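Local coordinates for putative dehydrogenase (Pseudomonas fluorescens, PDB 6UUG), which acts as the methanesulfinate monooxygenase MsuC, a two-component flavin-dependent enzyme of bacterial sulfur assimilation built on the acyl-CoA dehydrogenase fold, at residues Q135-G140 with S174-A179; A193-G198 with E230-L235; A252-T257 with T341-A346; A83-T88 with A319-A324. One frame throughout, in Å; residues are numbered along the deposited sequence. Where two conformers were deposited one is given.

Interaction 1: Q135-G140 with S174-A179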
loop_
_atom_site.group_PDB
_atom_site.type_symbol
_atom_site.label_atom_id
_atom_site.label_comp_id
_atom_site.label_asym_id
_atom_site.label_seq_id
_atom_site.Cartn_x
_atom_site.Cartn_y
_atom_site.Cartn_z
ATOM N N GLN A 135 32.081 -24.186 30.276
ATOM C CA GLN A 135 31.270 -23.769 31.416
ATOM C C GLN A 135 29.918 -23.160 31.040
ATOM O O GLN A 135 29.210 -22.682 31.928
ATOM C CB GLN A 135 32.060 -22.777 32.270
ATOM C CG GLN A 135 33.466 -23.238 32.584
ATOM C CD GLN A 135 34.262 -22.200 33.335
ATOM O OE1 GLN A 135 35.458 -22.024 33.093
ATOM N NE2 GLN A 135 33.606 -21.502 34.258
ATOM N N ASN A 136 29.540 -23.177 29.762
ATOM C CA ASN A 136 28.275 -22.598 29.285
ATOM C C ASN A 136 28.057 -21.178 29.815
ATOM O O ASN A 136 26.990 -20.844 30.331
ATOM C CB ASN A 136 27.080 -23.489 29.632
ATOM C CG ASN A 136 27.073 -24.779 28.846
ATOM O OD1 ASN A 136 26.858 -24.784 27.634
ATOM N ND2 ASN A 136 27.298 -25.885 29.534
ATOM N N TRP A 137 29.086 -20.341 29.678
ATOM C CA TRP A 137 28.960 -18.920 29.987
ATOM C C TRP A 137 27.958 -18.254 29.048
ATOM O O TRP A 137 28.012 -18.453 27.832
ATOM C CB TRP A 137 30.305 -18.220 29.832
ATOM C CG TRP A 137 31.330 -18.496 30.888
ATOM C CD1 TRP A 137 31.176 -19.223 32.038
ATOM C CD2 TRP A 137 32.679 -18.034 30.878
ATOM N NE1 TRP A 137 32.362 -19.234 32.747
ATOM C CE2 TRP A 137 33.298 -18.512 32.052
ATOM C CE3 TRP A 137 33.429 -17.257 29.986
ATOM C CZ2 TRP A 137 34.630 -18.238 32.352
ATOM C CZ3 TRP A 137 34.755 -16.987 30.290
ATOM C CH2 TRP A 137 35.337 -17.475 31.463
ATOM N N PHE A 138 27.071 -17.438 29.615
ATOM C CA PHE A 138 26.108 -16.635 28.862
ATOM C C PHE A 138 26.688 -15.226 28.738
ATOM O O PHE A 138 26.982 -14.585 29.752
ATOM C CB PHE A 138 24.754 -16.620 29.586
ATOM C CG PHE A 138 23.531 -16.659 28.672
ATOM C CD1 PHE A 138 23.404 -15.784 27.603
ATOM C CD2 PHE A 138 22.511 -17.564 28.908
ATOM C CE1 PHE A 138 22.271 -15.815 26.779
ATOM C CE2 PHE A 138 21.377 -17.618 28.095
ATOM C CZ PHE A 138 21.254 -16.736 27.025
ATOM N N TRP A 139 26.882 -14.757 27.505
ATOM C CA TRP A 139 27.475 -13.445 27.245
ATOM C C TRP A 139 26.382 -12.408 27.005
ATOM O O TRP A 139 25.450 -12.657 26.236
ATOM C CB TRP A 139 28.394 -13.494 26.020
ATOM C CG TRP A 139 29.710 -14.189 26.253
ATOM C CD1 TRP A 139 29.894 -15.504 26.567
ATOM C CD2 TRP A 139 31.018 -13.606 26.166
ATOM N NE1 TRP A 139 31.239 -15.777 26.684
ATOM C CE2 TRP A 139 31.948 -14.627 26.450
ATOM C CE3 TRP A 139 31.494 -12.314 25.892
ATOM C CZ2 TRP A 139 33.324 -14.404 26.456
ATOM C CZ3 TRP A 139 32.864 -12.092 25.895
ATOM C CH2 TRP A 139 33.764 -13.132 26.181
ATOM N N GLY A 140 26.518 -11.240 27.642
ATOM C CA GLY A 140 25.544 -10.175 27.534
ATOM C C GLY A 140 26.138 -8.924 26.898
ATOM O O GLY A 140 27.347 -8.827 26.660
ATOM N N SER A 174 24.110 -12.890 33.323
ATOM C CA SER A 174 25.159 -13.202 32.365
ATOM C C SER A 174 26.472 -13.435 33.098
ATOM O O SER A 174 26.654 -13.019 34.247
ATOM C CB SER A 174 25.323 -12.091 31.318
ATOM O OG SER A 174 25.961 -10.940 31.852
ATOM N N GLN A 175 27.378 -14.134 32.421
ATOM C CA GLN A 175 28.711 -14.392 32.950
ATOM C C GLN A 175 29.751 -13.419 32.422
ATOM O O GLN A 175 30.681 -13.052 33.153
ATOM C CB GLN A 175 29.138 -15.830 32.624
ATOM C CG GLN A 175 28.521 -16.900 33.527
ATOM C CD GLN A 175 27.009 -16.943 33.465
ATOM O OE1 GLN A 175 26.423 -17.287 32.434
ATOM N NE2 GLN A 175 26.361 -16.597 34.579
ATOM N N MET A 176 29.609 -12.982 31.176
ATOM C CA MET A 176 30.539 -12.056 30.558
ATOM C C MET A 176 29.748 -10.959 29.864
ATOM O O MET A 176 28.611 -11.178 29.430
ATOM C CB MET A 176 31.458 -12.761 29.547
ATOM C CG MET A 176 32.434 -13.769 30.153
ATOM S SD MET A 176 33.750 -12.976 31.109
ATOM C CE MET A 176 34.610 -12.038 29.846
ATOM N N LEU A 177 30.361 -9.776 29.780
ATOM C CA LEU A 177 29.787 -8.613 29.112
ATOM C C LEU A 177 30.782 -8.047 28.116
ATOM O O LEU A 177 31.994 -8.051 28.346
ATOM C CB LEU A 177 29.427 -7.482 30.089
ATOM C CG LEU A 177 28.417 -7.677 31.197
ATOM C CD1 LEU A 177 28.389 -6.411 32.029
ATOM C CD2 LEU A 177 27.054 -7.956 30.593
ATOM N N ILE A 178 30.257 -7.550 27.007
ATOM C CA ILE A 178 31.002 -6.685 26.107
ATOM C C ILE A 178 30.593 -5.257 26.453
ATOM O O ILE A 178 29.437 -4.875 26.259
ATOM C CB ILE A 178 30.708 -7.002 24.637
ATOM C CG1 ILE A 178 31.043 -8.466 24.310
ATOM C CG2 ILE A 178 31.454 -6.036 23.738
ATOM C CD1 ILE A 178 32.501 -8.710 24.036
ATOM N N ALA A 179 31.530 -4.460 26.961
ATOM C CA ALA A 179 31.242 -3.098 27.401
ATOM C C ALA A 179 32.070 -2.110 26.597
ATOM O O ALA A 179 33.226 -2.383 26.263
ATOM C CB ALA A 179 31.540 -2.924 28.902
HETATM O O HOH W 1 26.659 -20.463 33.033
#
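Trp139 pairs with Met176 and Gly140 with Leu177 in a short parallel ladder, where Gly140 N gives a hydrogen bond of 2.8 Å to Met176 O and Ile178 N returns one of 3.2 Å to Gly140 O. Ahead of the ladder the chains stay joined through Phe138 O, which takes Gln175 N at 2.7 Å and, weakly, Met176 N. The side chain of Gln175 folds back to close the other half of the exchange: bent at chi2 (61°), it brings OE1 to 2.9 Å from Phe138 N, which meets a lone pair in the carbonyl plane. The same OE1 also accepts from Arg65 and, weakly, from a water that donates to Asn136 O. Strand 139-142 is an outer strand of a three-stranded mixed sheet, with 176-183 in the middle and 189-196 beyond. On the side of the sheet that carries Trp139 and Met176, the methionine CB sits over the six-membered ring of Trp139, 3.5 Å from its centroid, in a CH-pi contact. Bent at chi2 and chi3, the methionine passes from this face to the neighbouring Trp137, its CG 3.6 Å from Trp137 CE3; its sulfur makes Met-aromatic contacts, oblique to Trp137 and farther off above the Trp139 face. Ile178 CD1 meets the Trp139 edge at CZ3, while NE1 is hydrogen-bonded to Thr132 of helix 122-135.

Interaction 2: A193-G198 with E230-L235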
loop_
_atom_site.group_PDB
_atom_site.type_symbol
_atom_site.label_atom_id
_atom_site.label_comp_id
_atom_site.label_asym_id
_atom_site.label_seq_id
_atom_site.Cartn_x
_atom_site.Cartn_y
_atom_site.Cartn_z
ATOM N N ALA A 193 35.737 -3.656 25.559
ATOM C CA ALA A 193 36.374 -4.634 26.435
ATOM C C ALA A 193 35.408 -5.774 26.727
ATOM O O ALA A 193 34.192 -5.590 26.711
ATOM C CB ALA A 193 36.832 -3.989 27.754
ATOM N N ALA A 194 35.960 -6.956 27.001
ATOM C CA ALA A 194 35.193 -8.103 27.477
ATOM C C ALA A 194 35.536 -8.334 28.945
ATOM O O ALA A 194 36.695 -8.598 29.272
ATOM C CB ALA A 194 35.502 -9.356 26.659
ATOM N N ILE A 195 34.544 -8.237 29.822
ATOM C CA ILE A 195 34.819 -8.300 31.259
ATOM C C ILE A 195 33.733 -9.103 31.956
ATOM O O ILE A 195 32.601 -9.216 31.459
ATOM C CB ILE A 195 34.927 -6.893 31.888
ATOM C CG1 ILE A 195 33.641 -6.096 31.690
ATOM C CG2 ILE A 195 36.124 -6.129 31.322
ATOM C CD1 ILE A 195 33.722 -4.691 32.267
ATOM N N PRO A 196 34.060 -9.711 33.101
ATOM C CA PRO A 196 33.056 -10.492 33.835
ATOM C C PRO A 196 31.898 -9.615 34.277
ATOM O O PRO A 196 32.089 -8.474 34.707
ATOM C CB PRO A 196 33.835 -11.039 35.039
ATOM C CG PRO A 196 35.256 -10.983 34.634
ATOM C CD PRO A 196 35.387 -9.787 33.737
ATOM N N SER A 197 30.681 -10.161 34.169
ATOM C CA SER A 197 29.496 -9.359 34.455
ATOM C C SER A 197 29.354 -9.045 35.936
ATOM O O SER A 197 28.678 -8.075 36.283
ATOM C CB SER A 197 28.239 -10.069 33.954
ATOM O OG SER A 197 28.470 -10.614 32.666
ATOM N N GLY A 198 29.963 -9.837 36.807
ATOM C CA GLY A 198 29.905 -9.561 38.229
ATOM C C GLY A 198 31.078 -8.785 38.786
ATOM O O GLY A 198 31.223 -8.708 40.013
ATOM N N GLU A 230 44.517 -4.471 30.186
ATOM C CA GLU A 230 44.924 -4.412 28.785
ATOM C C GLU A 230 44.536 -5.687 28.054
ATOM O O GLU A 230 44.074 -5.639 26.909
ATOM C CB GLU A 230 46.436 -4.192 28.672
ATOM C CG GLU A 230 46.918 -2.858 29.205
ATOM C CD GLU A 230 46.263 -1.687 28.508
ATOM O OE1 GLU A 230 45.568 -0.896 29.186
ATOM O OE2 GLU A 230 46.435 -1.563 27.275
ATOM N N SER A 231 44.706 -6.838 28.713
ATOM C CA SER A 231 44.363 -8.128 28.134
ATOM C C SER A 231 42.870 -8.287 27.886
ATOM O O SER A 231 42.464 -9.269 27.255
ATOM C CB SER A 231 44.841 -9.262 29.048
ATOM O OG SER A 231 44.084 -9.299 30.249
ATOM N N GLU A 232 42.042 -7.369 28.377
ATOM C CA GLU A 232 40.609 -7.463 28.158
ATOM C C GLU A 232 40.114 -6.509 27.080
ATOM O O GLU A 232 38.938 -6.578 26.709
ATOM C CB GLU A 232 39.872 -7.228 29.481
ATOM C CG GLU A 232 40.217 -8.312 30.510
ATOM C CD GLU A 232 39.730 -8.002 31.905
ATOM O OE1 GLU A 232 39.820 -6.830 32.329
ATOM O OE2 GLU A 232 39.253 -8.938 32.573
ATOM N N LEU A 233 40.984 -5.638 26.563
ATOM C CA LEU A 233 40.603 -4.679 25.536
ATOM C C LEU A 233 40.657 -5.328 24.163
ATOM O O LEU A 233 41.607 -6.041 23.836
ATOM C CB LEU A 233 41.536 -3.464 25.562
ATOM C CG LEU A 233 41.596 -2.692 26.882
ATOM C CD1 LEU A 233 42.668 -1.609 26.823
ATOM C CD2 LEU A 233 40.246 -2.093 27.195
ATOM N N LEU A 234 39.640 -5.053 23.344
ATOM C CA LEU A 234 39.547 -5.634 22.006
ATOM C C LEU A 234 40.148 -4.632 21.026
ATOM O O LEU A 234 39.442 -3.834 20.414
ATOM C CB LEU A 234 38.098 -5.978 21.668
ATOM C CG LEU A 234 37.248 -6.646 22.754
ATOM C CD1 LEU A 234 35.878 -7.051 22.196
ATOM C CD2 LEU A 234 37.960 -7.847 23.383
ATOM N N LEU A 235 41.470 -4.694 20.859
ATOM C CA LEU A 235 42.211 -3.667 20.136
ATOM C C LEU A 235 42.867 -4.145 18.852
ATOM O O LEU A 235 43.103 -3.329 17.960
ATOM C CB LEU A 235 43.305 -3.068 21.037
ATOM C CG LEU A 235 42.812 -2.219 22.207
ATOM C CD1 LEU A 235 43.959 -1.904 23.154
ATOM C CD2 LEU A 235 42.175 -0.940 21.690
HETATM O O HOH W 2 37.653 -10.568 31.063
#
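Glu232, Ala193 and Ala194 carry this contact, and the glutamate works with both its backbone and its side chain. Its carbonyl oxygen accepts Ala194 N at 3.0 Å, the donor lying in the carbonyl plane, and also receives a CA-H...O contact from Ala193 CA at 3.2 Å. Ala193 and Leu233 thereby form a single bridge, with their CA atoms 4.3 Å apart. From there the Glu232 side chain runs out along the strand, its CB 3.5 Å from Ala194 O; extended beyond CG (chi2 169°), it carries the carboxylate past Ile195 CG2 and on to Pro196 CD. A water donates to Glu232 OE2 and to Ala194 O, tying the carboxylate to the strand backbone. Outside the contact, OE1 takes Glu229 N and OE2 forms a salt bridge with Arg199. The two alanines serve the apolar part: Ala193 CB touches Leu233 CD2 at 3.9 Å, and Ala194 CB approaches Leu234 CD2 more loosely at 4.4 Å. The loop runs along the edge of strand 189-196, an outer strand of the three-stranded sheet, and Leu234 reaches helix 100-119, on which Ala194 also packs. Between the two segments there is one backbone bond and one water bridge; Leu234 with Ile192, and Gln124 on Ser231 O and Leu233 O, add further holds, and the carboxylate, gripped at both oxygens, is probably kept ionised by Arg199.

Interaction 3: A252-T257 with T341-A346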
loop_
_atom_site.group_PDB
_atom_site.type_symbol
_atom_site.label_atom_id
_atom_site.label_comp_id
_atom_site.label_asym_id
_atom_site.label_seq_id
_atom_site.Cartn_x
_atom_site.Cartn_y
_atom_site.Cartn_z
ATOM N N ALA A 252 25.230 -8.515 13.416
ATOM C CA ALA A 252 24.170 -7.932 14.241
ATOM C C ALA A 252 22.905 -7.669 13.424
ATOM O O ALA A 252 21.804 -8.052 13.836
ATOM C CB ALA A 252 24.666 -6.642 14.902
ATOM N N GLN A 253 23.049 -7.019 12.261
ATOM C CA GLN A 253 21.897 -6.722 11.410
ATOM C C GLN A 253 21.188 -7.990 10.953
ATOM O O GLN A 253 19.954 -8.049 10.955
ATOM C CB GLN A 253 22.340 -5.912 10.193
ATOM C CG GLN A 253 22.813 -4.507 10.543
ATOM C CD GLN A 253 21.652 -3.593 10.897
ATOM O OE1 GLN A 253 20.665 -3.529 10.164
ATOM N NE2 GLN A 253 21.755 -2.896 12.036
ATOM N N LEU A 254 21.947 -9.011 10.543
ATOM C CA LEU A 254 21.311 -10.245 10.093
ATOM C C LEU A 254 20.718 -11.042 11.257
ATOM O O LEU A 254 19.770 -11.811 11.052
ATOM C CB LEU A 254 22.324 -11.085 9.283
ATOM C CG LEU A 254 21.746 -12.272 8.500
ATOM C CD1 LEU A 254 20.606 -11.832 7.613
ATOM C CD2 LEU A 254 22.833 -12.950 7.650
ATOM N N THR A 255 21.229 -10.858 12.479
ATOM C CA THR A 255 20.608 -11.484 13.648
ATOM C C THR A 255 19.215 -10.912 13.882
ATOM O O THR A 255 18.244 -11.665 14.033
ATOM C CB THR A 255 21.499 -11.292 14.882
ATOM O OG1 THR A 255 22.744 -11.985 14.687
ATOM C CG2 THR A 255 20.818 -11.825 16.145
ATOM N N PHE A 256 19.101 -9.576 13.882
ATOM C CA PHE A 256 17.785 -8.937 13.955
ATOM C C PHE A 256 16.888 -9.415 12.830
ATOM O O PHE A 256 15.704 -9.684 13.044
ATOM C CB PHE A 256 17.911 -7.413 13.869
ATOM C CG PHE A 256 18.295 -6.762 15.159
ATOM C CD1 PHE A 256 17.512 -6.934 16.288
ATOM C CD2 PHE A 256 19.400 -5.934 15.227
ATOM C CE1 PHE A 256 17.855 -6.320 17.485
ATOM C CE2 PHE A 256 19.749 -5.315 16.417
ATOM C CZ PHE A 256 18.972 -5.513 17.549
ATOM N N THR A 257 17.443 -9.512 11.615
ATOM C CA THR A 257 16.642 -9.889 10.455
ATOM C C THR A 257 16.045 -11.280 10.629
ATOM O O THR A 257 14.870 -11.496 10.312
ATOM C CB THR A 257 17.481 -9.820 9.174
ATOM O OG1 THR A 257 17.936 -8.478 8.964
ATOM C CG2 THR A 257 16.645 -10.234 7.960
ATOM N N THR A 341 24.661 -5.046 1.459
ATOM C CA THR A 341 23.476 -4.715 0.669
ATOM C C THR A 341 22.442 -5.835 0.732
ATOM O O THR A 341 21.242 -5.575 0.888
ATOM C CB THR A 341 23.880 -4.433 -0.777
ATOM O OG1 THR A 341 24.752 -3.298 -0.804
ATOM C CG2 THR A 341 22.658 -4.140 -1.643
ATOM N N ALA A 342 22.890 -7.089 0.636
ATOM C CA ALA A 342 21.955 -8.211 0.682
ATOM C C ALA A 342 21.249 -8.299 2.032
ATOM O O ALA A 342 20.060 -8.644 2.098
ATOM C CB ALA A 342 22.693 -9.524 0.391
ATOM N N ILE A 343 21.972 -8.037 3.123
ATOM C CA ILE A 343 21.368 -8.080 4.457
ATOM C C ILE A 343 20.363 -6.944 4.620
ATOM O O ILE A 343 19.259 -7.129 5.156
ATOM C CB ILE A 343 22.455 -8.011 5.547
ATOM C CG1 ILE A 343 23.281 -9.302 5.578
ATOM C CG2 ILE A 343 21.807 -7.757 6.916
ATOM C CD1 ILE A 343 24.638 -9.144 6.346
ATOM N N ALA A 344 20.748 -5.738 4.204
ATOM C CA ALA A 344 19.827 -4.608 4.347
ATOM C C ALA A 344 18.569 -4.820 3.528
ATOM O O ALA A 344 17.472 -4.461 3.968
ATOM C CB ALA A 344 20.506 -3.302 3.928
ATOM N N THR A 345 18.707 -5.424 2.342
ATOM C CA THR A 345 17.548 -5.734 1.509
ATOM C C THR A 345 16.613 -6.694 2.232
ATOM O O THR A 345 15.392 -6.483 2.277
ATOM C CB THR A 345 18.032 -6.340 0.183
ATOM O OG1 THR A 345 18.805 -5.368 -0.537
ATOM C CG2 THR A 345 16.869 -6.777 -0.678
ATOM N N ALA A 346 17.178 -7.758 2.814
ATOM C CA ALA A 346 16.380 -8.714 3.584
ATOM C C ALA A 346 15.742 -8.064 4.807
ATOM O O ALA A 346 14.584 -8.357 5.142
ATOM C CB ALA A 346 17.248 -9.906 4.007
#
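Gln253 O is held by two donors of Thr257: the backbone N at 3.0 Å, in the ordinary helical bond, and the hydroxyl OG1 at 2.9 Å, the two arriving from opposite faces of the carbonyl plane. OG1 stands above that plane, 38° out of it, away from the lone-pair direction. With OG1 turned back along its own helix (chi1 -62°), the methyl CG2 of Thr257 is left to face the partner helix. It rests 3.9 Å from Ala346 C and nearly as close to the methyl of Ala346. One turn earlier, Ile343 supplies the largest share of the contact. Its branch CG2, anti to the backbone N, reaches across to Gln253 CB at 3.8 Å and lies just as near Leu254 N, with Leu254 CB a little farther away. The isoleucine methyl thus presses against the backbone where Gln253 joins Leu254, while the alanine gives the threonine methyl a small surface to lie on. No hydrogen bond crosses between the two segments, although the amide oxygen of Gln253 accepts from Lys347 just beyond the second one. The segments run in nearly the same direction, crossing at 27° with axes 9.5 Å apart at closest approach. Leu254 continues inward to Ala317 and Leu321 of helix 294-327, and Thr341 and Thr345 pack on Trp304 of a second subunit. Helices 247-277, 294-327 and 333-360 follow one another in the chain, and this is the interior of the C-terminal helical bundle of the acyl-CoA dehydrogenase fold.

Interaction 4: A83-T88 with A319-A324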
loop_
_atom_site.group_PDB
_atom_site.type_symbol
_atom_site.label_atom_id
_atom_site.label_comp_id
_atom_site.label_asym_id
_atom_site.label_seq_id
_atom_site.Cartn_x
_atom_site.Cartn_y
_atom_site.Cartn_z
ATOM N N ALA A 83 28.929 -24.735 14.336
ATOM C CA ALA A 83 27.932 -24.396 13.321
ATOM C C ALA A 83 28.402 -23.234 12.450
ATOM O O ALA A 83 29.141 -22.355 12.899
ATOM C CB ALA A 83 26.598 -24.021 13.971
ATOM N N ARG A 84 27.963 -23.241 11.189
ATOM C CA ARG A 84 28.115 -22.054 10.362
ATOM C C ARG A 84 27.114 -20.991 10.805
ATOM O O ARG A 84 26.125 -21.280 11.478
ATOM C CB ARG A 84 27.907 -22.378 8.883
ATOM C CG ARG A 84 28.972 -23.311 8.288
ATOM C CD ARG A 84 28.520 -23.851 6.937
ATOM N NE ARG A 84 27.111 -24.239 6.946
ATOM C CZ ARG A 84 26.659 -25.463 7.206
ATOM N NH1 ARG A 84 25.353 -25.701 7.189
ATOM N NH2 ARG A 84 27.505 -26.450 7.489
ATOM N N TRP A 85 27.400 -19.745 10.433
ATOM C CA TRP A 85 26.508 -18.644 10.815
ATOM C C TRP A 85 25.079 -18.893 10.362
ATOM O O TRP A 85 24.128 -18.568 11.083
ATOM C CB TRP A 85 27.026 -17.319 10.247
ATOM C CG TRP A 85 28.019 -16.738 11.199
ATOM C CD1 TRP A 85 29.365 -16.609 11.011
ATOM C CD2 TRP A 85 27.749 -16.277 12.531
ATOM N NE1 TRP A 85 29.947 -16.074 12.137
ATOM C CE2 TRP A 85 28.979 -15.867 13.086
ATOM C CE3 TRP A 85 26.584 -16.163 13.302
ATOM C CZ2 TRP A 85 29.078 -15.347 14.371
ATOM C CZ3 TRP A 85 26.689 -15.643 14.599
ATOM C CH2 TRP A 85 27.931 -15.246 15.111
ATOM N N SER A 86 24.894 -19.428 9.156
ATOM C CA SER A 86 23.527 -19.687 8.704
ATOM C C SER A 86 22.784 -20.631 9.650
ATOM O O SER A 86 21.571 -20.478 9.845
ATOM C CB SER A 86 23.537 -20.248 7.277
ATOM O OG SER A 86 24.207 -21.509 7.231
ATOM N N GLU A 87 23.484 -21.607 10.262
ATOM C CA GLU A 87 22.828 -22.517 11.202
ATOM C C GLU A 87 22.550 -21.839 12.537
ATOM O O GLU A 87 21.485 -22.041 13.131
ATOM C CB GLU A 87 23.691 -23.759 11.437
ATOM C CG GLU A 87 24.086 -24.534 10.209
ATOM C CD GLU A 87 25.084 -25.636 10.556
ATOM O OE1 GLU A 87 24.648 -26.720 11.009
ATOM O OE2 GLU A 87 26.303 -25.405 10.413
ATOM N N THR A 88 23.506 -21.057 13.037
ATOM C CA THR A 88 23.283 -20.306 14.264
ATOM C C THR A 88 22.095 -19.366 14.115
ATOM O O THR A 88 21.238 -19.287 15.002
ATOM C CB THR A 88 24.535 -19.519 14.620
ATOM O OG1 THR A 88 25.625 -20.436 14.856
ATOM C CG2 THR A 88 24.301 -18.679 15.848
ATOM N N ALA A 319 23.569 -17.286 3.480
ATOM C CA ALA A 319 24.575 -18.013 2.698
ATOM C C ALA A 319 25.761 -17.120 2.352
ATOM O O ALA A 319 26.922 -17.553 2.423
ATOM C CB ALA A 319 23.940 -18.581 1.429
ATOM N N LEU A 320 25.495 -15.874 1.957
ATOM C CA LEU A 320 26.582 -14.951 1.654
ATOM C C LEU A 320 27.424 -14.665 2.889
ATOM O O LEU A 320 28.640 -14.481 2.770
ATOM C CB LEU A 320 26.040 -13.639 1.073
ATOM C CG LEU A 320 25.399 -13.694 -0.316
ATOM C CD1 LEU A 320 24.756 -12.355 -0.645
ATOM C CD2 LEU A 320 26.461 -14.023 -1.354
ATOM N N LEU A 321 26.806 -14.614 4.083
ATOM C CA LEU A 321 27.603 -14.433 5.291
ATOM C C LEU A 321 28.517 -15.638 5.520
ATOM O O LEU A 321 29.704 -15.470 5.839
ATOM C CB LEU A 321 26.694 -14.209 6.508
ATOM C CG LEU A 321 27.358 -14.204 7.886
ATOM C CD1 LEU A 321 28.496 -13.178 7.918
ATOM C CD2 LEU A 321 26.328 -13.929 9.012
ATOM N N ASP A 322 27.982 -16.854 5.362
ATOM C CA ASP A 322 28.823 -18.055 5.446
ATOM C C ASP A 322 30.045 -17.921 4.548
ATOM O O ASP A 322 31.183 -18.170 4.980
ATOM C CB ASP A 322 28.029 -19.307 5.043
ATOM C CG ASP A 322 27.070 -19.794 6.120
ATOM O OD1 ASP A 322 27.086 -19.257 7.244
ATOM O OD2 ASP A 322 26.292 -20.746 5.824
ATOM N N GLU A 323 29.826 -17.525 3.287
ATOM C CA GLU A 323 30.917 -17.458 2.314
ATOM C C GLU A 323 31.914 -16.363 2.677
ATOM O O GLU A 323 33.130 -16.566 2.571
ATOM C CB GLU A 323 30.348 -17.253 0.900
ATOM C CG GLU A 323 29.536 -18.458 0.403
ATOM C CD GLU A 323 28.684 -18.196 -0.845
ATOM O OE1 GLU A 323 28.710 -17.071 -1.405
ATOM O OE2 GLU A 323 27.972 -19.137 -1.266
ATOM N N ALA A 324 31.426 -15.212 3.153
ATOM C CA ALA A 324 32.329 -14.136 3.557
ATOM C C ALA A 324 33.150 -14.527 4.782
ATOM O O ALA A 324 34.362 -14.276 4.830
ATOM C CB ALA A 324 31.533 -12.850 3.845
#
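Asp322 reaches from helix 294-327 to the first turn of helix 85-96, and its carboxylate is what the contact turns on. With CG anti to its own carbonyl carbon (chi1 -76°), CB directs the group across to the other segment, where CG lies 3.5 Å from Ser86 OG. OD1 accepts Ser86 N at 2.9 Å on its syn side; Trp85 N is also near, but at an angle too poor for a bond. OD2 takes the hydroxyl of Ser86 at 2.6 Å on its syn lone pair, so one serine grips both oxygens. OD2 also lies at the edge of the Arg84 guanidinium, in its plane, in a long salt bridge of 3.8 Å to NE. Glu87 OE2 accepts Arg84 N and, in the conformers given, lies over the guanidinium face, a charge contact only; Arg84 and Glu87 each have a second conformer, so this network is less certain than the serine bonds. Beside it, Leu321 CD2 touches Trp85 CB at 3.7 Å. Trp85 reaches farther in, meeting Trp325 edge-to-face and packing on Ile251 of helix 247-277 and Ala114 of helix 100-119, while Leu321 packs on Leu339 of helix 333-360.

Overall arrangement
Interactions 1 and 2 share the three-stranded sheet: their centres are 11 Å apart, and neighbouring strands 176-183 and 189-196 join them, with Leu177 N 2.9 Å from Ile195 O and Ser174 OG 2.7 Å from Ser197 OG. Interactions 3 and 4 are helical, their centres 13 Å apart. There Leu254 CD2 meets Leu321 CD2 at 3.9 Å and Ala342 CB meets Leu320 CD1 at 3.7 Å, so helix 294-327 touches both partners of interaction 3. Neither sheet contact touches either helical contact: nearest atoms are about 11 to 13 Å apart, centres 23 to 27 Å. Interaction 4 spans the longest stretch of chain, joining the N-terminal and C-terminal family regions and enclosing interactions 1 and 2.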